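Local coordinates for MarR Like Protein, TVG0766549 (Thermoplasma volcanium, PDB 3LFK), which is of uncertain function: once reported as a mechanosensitive channel, it is a structural homologue of MarR-like transcriptional regulators and may act as one, at residues A[12-17]-A[21-26]; A[29-34]-A[104-109]. All coordinates share one frame; numbering follows the deposited sequence.

Overall arrangement
Interaction 1 (12-17 with 21-26) and interaction 2 (29-34 with 104-109) follow one another along the chain, the first closing before the second opens, with centres about 16 Å apart. The first is a local hairpin of strands 12-14 and 23-24; the second ties the loop ahead of helix 36-47 to helix 94-116, some 70 residues on. That long helix is common to both, because Glu95 and Phe98 near its start touch the hairpin. The two contacts also meet directly, Ile24 CG2 lying 3.5 Å from Tyr32 CD2. The hairpin thus lies against the start of the helix, and interaction 2 ties the following loop farther along it, in a winged helix-turn-helix protein.

Interaction 1. Residues A[12-17]-A[21-26]; sequences VLVKGT and KPVIKG
Leu13 and Val14 both spend their backbone N-H on one carbonyl, Val23 O, which therefore faces two consecutive residues. The two bonds differ: Leu13 N is 3.0 Å from Val23 O and lies 19° from its carbonyl plane, whereas Val14 N is farther from Val23 O, at 3.3 Å, but sits in that plane on a lone pair, with a straighter N-H path. In return Val23 N donates to Val14 O at 3.0 Å, completing the hydrogen-bonded pair Val14-Val23. Val12 opposite Ile24 forms a non-hydrogen-bonded pair, and the register slips by one residue between the two pairs. Val14 O has a second neighbour, the CA-H of Pro22, while the CB of Pro22 rests against Gly16 N.

At the bulge the Leu13 side chain starts out toward the other strand, against Val23 and Lys25. With chi1 at -77°, CG is anti to the carbonyl carbon, and CD1 comes within 3.8 Å of Val23 CG1. Lys25 crosses this leucine at about a right angle; the 3.4 Å between Leu13 CG and Lys25 CG is tight for two carbons. A bend at chi4 (65°) brings Lys25 NZ over Leu13 CD2 and on to Ser10 O, to which it is hydrogen-bonded, with a weak water bridge to Val12 O besides. Val14 and Val23 meet obliquely on the same face of the hairpin, CB to CB at 4.1 Å. From the other face, Val12 and Ile24 reach Phe78, while Pro22 touches Phe98 of helix 94-116. Two successive residues opposite one define a classic beta bulge, here in a short two-stranded antiparallel hairpin at the protein surface.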
loop_
_atom_site.group_PDB
_atom_site.type_symbol
_atom_site.label_atom_id
_atom_site.label_comp_id
_atom_site.label_asym_id
_atom_site.label_seq_id
_atom_site.Cartn_x
_atom_site.Cartn_y
_atom_site.Cartn_z
ATOM N N VAL A 12 4.382 -10.677 -3.461
ATOM C CA VAL A 12 3.303 -11.575 -3.107
ATOM C C VAL A 12 3.757 -13.030 -3.347
ATOM O O VAL A 12 3.895 -13.480 -4.493
ATOM C CB VAL A 12 2.033 -11.278 -3.921
ATOM C CG1 VAL A 12 0.951 -12.292 -3.577
ATOM C CG2 VAL A 12 1.529 -9.868 -3.602
ATOM N N LEU A 13 4.002 -13.746 -2.254
ATOM C CA LEU A 13 4.458 -15.137 -2.304
ATOM C C LEU A 13 3.277 -16.065 -2.475
ATOM O O LEU A 13 3.311 -16.992 -3.294
ATOM C CB LEU A 13 5.199 -15.486 -1.018
ATOM C CG LEU A 13 6.623 -14.931 -0.952
ATOM C CD1 LEU A 13 7.185 -15.080 0.459
ATOM C CD2 LEU A 13 7.492 -15.660 -1.970
ATOM N N VAL A 14 2.245 -15.814 -1.693
ATOM C CA VAL A 14 1.010 -16.581 -1.757
ATOM C C VAL A 14 -0.147 -15.610 -1.585
ATOM O O VAL A 14 -0.226 -14.886 -0.589
ATOM C CB VAL A 14 0.911 -17.634 -0.625
ATOM C CG1 VAL A 14 -0.333 -18.498 -0.841
ATOM C CG2 VAL A 14 2.156 -18.499 -0.592
ATOM N N LYS A 15 -1.043 -15.581 -2.565
ATOM C CA LYS A 15 -2.198 -14.696 -2.468
ATOM C C LYS A 15 -3.125 -15.271 -1.401
ATOM O O LYS A 15 -3.134 -16.481 -1.160
ATOM C CB LYS A 15 -2.922 -14.615 -3.819
ATOM C CG LYS A 15 -2.038 -14.136 -4.969
ATOM C CD LYS A 15 -2.777 -14.130 -6.304
ATOM C CE LYS A 15 -3.787 -13.013 -6.354
ATOM N NZ LYS A 15 -4.375 -12.875 -7.710
ATOM N N GLY A 16 -3.893 -14.408 -0.751
ATOM C CA GLY A 16 -4.816 -14.872 0.264
ATOM C C GLY A 16 -6.005 -15.596 -0.353
ATOM O O GLY A 16 -6.403 -15.309 -1.479
ATOM N N THR A 17 -6.548 -16.565 0.378
ATOM C CA THR A 17 -7.719 -17.337 -0.055
ATOM C C THR A 17 -8.429 -17.694 1.243
ATOM O O THR A 17 -7.914 -17.424 2.326
ATOM C CB THR A 17 -7.364 -18.666 -0.805
ATOM O OG1 THR A 17 -6.845 -19.622 0.121
ATOM C CG2 THR A 17 -6.357 -18.424 -1.910
ATOM N N LYS A 21 -3.981 -16.901 4.914
ATOM C CA LYS A 21 -3.710 -15.467 4.927
ATOM C C LYS A 21 -2.631 -15.261 3.851
ATOM O O LYS A 21 -1.910 -16.207 3.513
ATOM C CB LYS A 21 -3.160 -15.089 6.304
ATOM C CG LYS A 21 -3.174 -13.613 6.617
ATOM C CD LYS A 21 -4.596 -13.083 6.718
ATOM C CE LYS A 21 -5.365 -13.754 7.843
ATOM N NZ LYS A 21 -6.767 -13.256 7.921
ATOM N N PRO A 22 -2.510 -14.054 3.276
ATOM C CA PRO A 22 -1.460 -13.915 2.259
ATOM C C PRO A 22 -0.072 -13.983 2.882
ATOM O O PRO A 22 0.094 -13.687 4.054
ATOM C CB PRO A 22 -1.738 -12.534 1.651
ATOM C CG PRO A 22 -2.406 -11.805 2.752
ATOM C CD PRO A 22 -3.327 -12.833 3.355
ATOM N N VAL A 23 0.908 -14.426 2.109
ATOM C CA VAL A 23 2.273 -14.457 2.600
ATOM C C VAL A 23 2.969 -13.425 1.735
ATOM O O VAL A 23 2.941 -13.515 0.504
ATOM C CB VAL A 23 2.917 -15.831 2.414
ATOM C CG1 VAL A 23 4.362 -15.792 2.911
ATOM C CG2 VAL A 23 2.128 -16.856 3.194
ATOM N N ILE A 24 3.571 -12.446 2.407
ATOM C CA ILE A 24 4.244 -11.316 1.767
ATOM C C ILE A 24 5.748 -11.408 2.041
ATOM O O ILE A 24 6.154 -11.742 3.160
ATOM C CB ILE A 24 3.711 -10.000 2.376
ATOM C CG1 ILE A 24 2.168 -9.984 2.360
ATOM C CG2 ILE A 24 4.288 -8.782 1.587
ATOM C CD1 ILE A 24 1.561 -10.051 0.951
ATOM N N LYS A 25 6.564 -11.118 1.030
ATOM C CA LYS A 25 8.012 -11.130 1.173
ATOM C C LYS A 25 8.389 -9.929 2.027
ATOM O O LYS A 25 7.831 -8.836 1.871
ATOM C CB LYS A 25 8.712 -10.999 -0.178
ATOM C CG LYS A 25 8.608 -12.205 -1.085
ATOM C CD LYS A 25 9.690 -12.115 -2.166
ATOM C CE LYS A 25 9.624 -13.274 -3.153
ATOM N NZ LYS A 25 8.369 -13.254 -3.960
ATOM N N GLY A 26 9.358 -10.119 2.910
ATOM C CA GLY A 26 9.721 -9.026 3.800
ATOM C C GLY A 26 8.889 -9.102 5.071
ATOM O O GLY A 26 8.047 -9.997 5.241
HETATM O O HOH W 1 6.716 -14.495 -5.904
#

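Interaction 2. Residues A[29-34]-A[104-109]; sequences ENNYDM and RVRDEE
Arg106 leaves its helix with CG anti to the backbone N (chi1 176°) and then bends at chi3 (69°), while Asn31 has its CG beside its own backbone N; together these turns bring the guanidinium end-on to the amide oxygen. Both terminal nitrogens converge on that one atom: Arg106 NH1 lies 2.7 Å from Asn31 OD1, and Arg106 NH2 lies 2.9 Å from Asn31 OD1. The oxygen is only 6° from the guanidinium plane, so the arginine meets it at its edge. Relative to the amide plane the two bonds are unequal: NH2 lies in it, on a lone pair, whereas NH1 stands above it. The amide and guanidinium planes are about 48 degrees apart, consistent with this asymmetry.

A second grip comes from the next residue of the helix. Asp107 OD1 accepts from Arg106 NE and Arg106 NH2 in a side-on salt bridge, closest at 2.9 Å from Arg106 NH2 to Asp107 OD1. NH2 thus serves two acceptors, and the guanidinium is held at two of its edges, which should restrict its rotation. NH1 has a further, weak bond to Leu28 O. Asn31 itself touches Val39 of helix 36-47. At this partly exposed surface, an end-on bidentate arginine-to-amide hydrogen bond joins the loop leading into helix 36-47 to helix 94-116 of the winged helix-turn-helix fold.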
loop_
_atom_site.group_PDB
_atom_site.type_symbol
_atom_site.label_atom_id
_atom_site.label_comp_id
_atom_site.label_asym_id
_atom_site.label_seq_id
_atom_site.Cartn_x
_atom_site.Cartn_y
_atom_site.Cartn_z
ATOM N N GLU A 29 7.736 -5.038 10.149
ATOM C CA GLU A 29 8.615 -4.135 10.878
ATOM C C GLU A 29 9.447 -3.236 9.960
ATOM O O GLU A 29 9.836 -2.138 10.360
ATOM C CB GLU A 29 9.537 -4.921 11.817
ATOM C CG GLU A 29 9.802 -6.332 11.359
ATOM C CD GLU A 29 8.825 -7.321 11.986
ATOM O OE1 GLU A 29 9.088 -7.752 13.132
ATOM O OE2 GLU A 29 7.797 -7.655 11.349
ATOM N N ASN A 30 9.720 -3.677 8.737
ATOM C CA ASN A 30 10.506 -2.834 7.816
ATOM C C ASN A 30 9.643 -2.484 6.596
ATOM O O ASN A 30 10.167 -2.287 5.491
ATOM C CB ASN A 30 11.788 -3.554 7.359
ATOM C CG ASN A 30 12.825 -2.594 6.790
ATOM O OD1 ASN A 30 12.817 -1.392 7.105
ATOM N ND2 ASN A 30 13.723 -3.114 5.966
ATOM N N ASN A 31 8.330 -2.398 6.818
ATOM C CA ASN A 31 7.381 -2.051 5.765
ATOM C C ASN A 31 7.524 -2.925 4.528
ATOM O O ASN A 31 7.341 -2.450 3.413
ATOM C CB ASN A 31 7.553 -0.574 5.361
ATOM C CG ASN A 31 7.003 0.392 6.408
ATOM O OD1 ASN A 31 6.022 0.092 7.087
ATOM N ND2 ASN A 31 7.617 1.569 6.508
ATOM N N TYR A 32 7.842 -4.200 4.737
ATOM C CA TYR A 32 8.001 -5.167 3.643
ATOM C C TYR A 32 8.989 -4.679 2.609
ATOM O O TYR A 32 8.806 -4.906 1.425
ATOM C CB TYR A 32 6.636 -5.452 2.988
ATOM C CG TYR A 32 5.544 -5.815 3.980
ATOM C CD1 TYR A 32 4.661 -4.841 4.463
ATOM C CD2 TYR A 32 5.403 -7.124 4.453
ATOM C CE1 TYR A 32 3.672 -5.157 5.380
ATOM C CE2 TYR A 32 4.395 -7.457 5.381
ATOM C CZ TYR A 32 3.540 -6.461 5.829
ATOM O OH TYR A 32 2.509 -6.741 6.706
ATOM N N ASP A 33 10.025 -3.995 3.076
ATOM C CA ASP A 33 11.089 -3.463 2.232
ATOM C C ASP A 33 10.699 -2.344 1.279
ATOM O O ASP A 33 11.463 -1.989 0.381
ATOM C CB ASP A 33 11.776 -4.601 1.469
ATOM C CG ASP A 33 12.345 -5.636 2.398
ATOM O OD1 ASP A 33 13.215 -5.257 3.208
ATOM O OD2 ASP A 33 11.917 -6.800 2.322
ATOM N N MET A 34 9.521 -1.774 1.459
ATOM C CA MET A 34 9.114 -0.654 0.632
ATOM C C MET A 34 9.803 0.598 1.138
ATOM O O MET A 34 10.116 0.716 2.330
ATOM C CB MET A 34 7.599 -0.435 0.719
ATOM C CG MET A 34 6.775 -1.534 0.009
ATOM S SD MET A 34 5.031 -1.108 0.022
ATOM C CE MET A 34 4.574 -1.625 1.707
ATOM N N ARG A 104 -1.284 0.268 8.640
ATOM C CA ARG A 104 -2.156 1.250 9.307
ATOM C C ARG A 104 -2.365 0.865 10.763
ATOM O O ARG A 104 -2.296 1.714 11.646
ATOM C CB ARG A 104 -3.520 1.316 8.627
ATOM C CG ARG A 104 -3.547 2.081 7.327
ATOM C CD ARG A 104 -4.983 2.178 6.820
ATOM N NE ARG A 104 -5.816 3.008 7.694
ATOM C CZ ARG A 104 -7.143 3.093 7.618
ATOM N NH1 ARG A 104 -7.809 2.392 6.709
ATOM N NH2 ARG A 104 -7.806 3.894 8.442
ATOM N N VAL A 105 -2.641 -0.408 11.001
ATOM C CA VAL A 105 -2.853 -0.872 12.378
ATOM C C VAL A 105 -1.591 -0.733 13.217
ATOM O O VAL A 105 -1.651 -0.260 14.367
ATOM C CB VAL A 105 -3.352 -2.317 12.390
ATOM C CG1 VAL A 105 -3.327 -2.874 13.808
ATOM C CG2 VAL A 105 -4.767 -2.357 11.813
ATOM N N ARG A 106 -0.440 -1.111 12.668
ATOM C CA ARG A 106 0.810 -0.968 13.424
ATOM C C ARG A 106 1.009 0.507 13.785
ATOM O O ARG A 106 1.357 0.853 14.927
ATOM C CB ARG A 106 2.003 -1.449 12.588
ATOM C CG ARG A 106 3.369 -1.252 13.246
ATOM C CD ARG A 106 4.443 -1.243 12.178
ATOM N NE ARG A 106 4.332 -0.046 11.351
ATOM C CZ ARG A 106 4.870 0.083 10.140
ATOM N NH1 ARG A 106 5.553 -0.913 9.602
ATOM N NH2 ARG A 106 4.734 1.217 9.476
ATOM N N ASP A 107 0.799 1.384 12.807
ATOM C CA ASP A 107 0.977 2.812 13.040
ATOM C C ASP A 107 0.025 3.345 14.111
ATOM O O ASP A 107 0.425 4.144 14.960
ATOM C CB ASP A 107 0.768 3.597 11.737
ATOM C CG ASP A 107 1.898 3.390 10.742
ATOM O OD1 ASP A 107 2.930 2.782 11.099
ATOM O OD2 ASP A 107 1.743 3.865 9.591
ATOM N N GLU A 108 -1.220 2.902 14.060
ATOM C CA GLU A 108 -2.230 3.355 15.025
ATOM C C GLU A 108 -1.927 2.824 16.429
ATOM O O GLU A 108 -2.157 3.527 17.419
ATOM C CB GLU A 108 -3.600 2.903 14.552
ATOM C CG GLU A 108 -4.783 3.250 15.467
ATOM C CD GLU A 108 -4.882 4.723 15.819
ATOM O OE1 GLU A 108 -4.625 5.574 14.940
ATOM O OE2 GLU A 108 -5.238 5.026 16.989
ATOM N N GLU A 109 -1.444 1.588 16.529
ATOM C CA GLU A 109 -1.096 1.042 17.852
ATOM C C GLU A 109 -0.007 1.906 18.470
ATOM O O GLU A 109 -0.008 2.167 19.682
ATOM C CB GLU A 109 -0.618 -0.417 17.732
ATOM C CG GLU A 109 -1.720 -1.331 17.255
ATOM C CD GLU A 109 -1.287 -2.764 17.065
ATOM O OE1 GLU A 109 -0.164 -2.982 16.563
ATOM O OE2 GLU A 109 -2.078 -3.675 17.399
#